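PDB 5C94: Non-structural protein 9 from Avian infectious bronchitis virus, which probably binds single-stranded RNA as a homodimer within the coronavirus replication complex. Local coordinates for residues V57-F60 against N66-Y69. Sequence-based numbering, arbitrary orientation.
Sequences VASF and NQIY
Ile68 O takes two donors from the facing strand, which reach it from opposite faces of its carbonyl plane. Ser59 OG gives its proton at 2.8 Å to Ile68 O, standing 39° above that plane and so not on a lone pair, while the backbone N of Phe60 makes a longer bond of 3.3 Å to Ile68 O. With its proton committed there, Ser59 OG serves as acceptor for the bent side chain of Gln67, whose NE2 lies 2.6 Å from Ser59 OG; the hydroxyl thus links amide and main chain. The placement follows from a chi1 of -165°, which sets OG anti to the serine N and also 3.2 Å above one face of the Tyr69 ring, offset toward its rim. Val57 CG1 meets the edge of the same ring, 4.0 Å from Tyr69 CD2. On the other face of the sheet, Ile68 CD1 packs 3.5 Å from Phe60 CE1. Ile68 N to Phe60 O, 2.9 Å and almost straight at 179°, closes the hydrogen-bonded pair of an antiparallel hairpin, and Ser59 with Tyr69 forms the adjoining non-hydrogen-bonded pair. Strand 67-71 is one of the two outermost strands of the sheet within the chain; strand 57-61 lies between it and strand 12-22, bonding through Val57 and Ser59 to Gly22 and Val20, while Phe60 also touches Val45 of strand 42-50.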
loop_
_atom_site.group_PDB
_atom_site.type_symbol
_atom_site.label_atom_id
_atom_site.label_comp_id
_atom_site.label_asym_id
_atom_site.label_seq_id
_atom_site.Cartn_x
_atom_site.Cartn_y
_atom_site.Cartn_z
ATOM N N VAL A 57 4.790 -17.416 -13.890
ATOM C CA VAL A 57 5.729 -17.887 -12.861
ATOM C C VAL A 57 6.857 -16.855 -12.735
ATOM O O VAL A 57 7.314 -16.290 -13.737
ATOM C CB VAL A 57 6.328 -19.311 -13.144
ATOM C CG1 VAL A 57 7.400 -19.696 -12.131
ATOM C CG2 VAL A 57 5.242 -20.371 -13.172
ATOM N N ALA A 58 7.307 -16.591 -11.516
ATOM C CA ALA A 58 8.455 -15.707 -11.335
ATOM C C ALA A 58 9.560 -16.450 -10.617
ATOM O O ALA A 58 9.316 -17.473 -9.957
ATOM C CB ALA A 58 8.075 -14.458 -10.568
ATOM N N SER A 59 10.780 -15.937 -10.745
ATOM C CA SER A 59 11.919 -16.581 -10.100
ATOM C C SER A 59 12.946 -15.587 -9.573
ATOM O O SER A 59 13.220 -14.543 -10.181
ATOM C CB SER A 59 12.588 -17.555 -11.065
ATOM O OG SER A 59 13.446 -18.425 -10.358
ATOM N N PHE A 60 13.512 -15.933 -8.427
ATOM C CA PHE A 60 14.482 -15.077 -7.760
ATOM C C PHE A 60 15.182 -15.837 -6.628
ATOM O O PHE A 60 14.839 -16.993 -6.319
ATOM C CB PHE A 60 13.795 -13.824 -7.224
ATOM C CG PHE A 60 12.518 -14.108 -6.484
ATOM C CD1 PHE A 60 12.551 -14.598 -5.177
ATOM C CD2 PHE A 60 11.284 -13.888 -7.092
ATOM C CE1 PHE A 60 11.373 -14.871 -4.486
ATOM C CE2 PHE A 60 10.089 -14.153 -6.409
ATOM C CZ PHE A 60 10.135 -14.649 -5.103
ATOM N N ASN A 66 19.018 -18.976 -2.225
ATOM C CA ASN A 66 18.623 -20.078 -3.099
ATOM C C ASN A 66 17.648 -19.659 -4.205
ATOM O O ASN A 66 16.827 -18.753 -3.998
ATOM C CB ASN A 66 17.991 -21.186 -2.261
ATOM C CG ASN A 66 18.955 -21.775 -1.256
ATOM O OD1 ASN A 66 20.160 -21.856 -1.505
ATOM N ND2 ASN A 66 18.432 -22.170 -0.104
ATOM N N GLN A 67 17.722 -20.328 -5.363
ATOM C CA GLN A 67 16.802 -20.062 -6.485
ATOM C C GLN A 67 15.411 -20.685 -6.309
ATOM O O GLN A 67 15.262 -21.915 -6.288
ATOM C CB GLN A 67 17.398 -20.565 -7.809
ATOM C CG GLN A 67 16.619 -20.076 -9.060
ATOM C CD GLN A 67 16.946 -18.624 -9.429
ATOM O OE1 GLN A 67 18.009 -18.111 -9.074
ATOM N NE2 GLN A 67 16.020 -17.953 -10.115
ATOM N N ILE A 68 14.387 -19.844 -6.204
ATOM C CA ILE A 68 13.036 -20.373 -6.044
ATOM C C ILE A 68 12.088 -19.893 -7.136
ATOM O O ILE A 68 12.386 -18.944 -7.871
ATOM C CB ILE A 68 12.427 -20.000 -4.687
ATOM C CG1 ILE A 68 12.104 -18.517 -4.638
ATOM C CG2 ILE A 68 13.363 -20.389 -3.529
ATOM C CD1 ILE A 68 10.995 -18.206 -3.653
ATOM N N TYR A 69 10.945 -20.570 -7.234
ATOM C CA TYR A 69 9.896 -20.227 -8.184
ATOM C C TYR A 69 8.566 -19.982 -7.458
ATOM O O TYR A 69 8.233 -20.664 -6.483
ATOM C CB TYR A 69 9.778 -21.333 -9.242
ATOM C CG TYR A 69 11.052 -21.448 -10.072
ATOM C CD1 TYR A 69 12.155 -22.180 -9.608
ATOM C CD2 TYR A 69 11.171 -20.793 -11.297
ATOM C CE1 TYR A 69 13.332 -22.265 -10.351
ATOM C CE2 TYR A 69 12.335 -20.876 -12.044
ATOM C CZ TYR A 69 13.412 -21.609 -11.570
ATOM O OH TYR A 69 14.567 -21.674 -12.322
#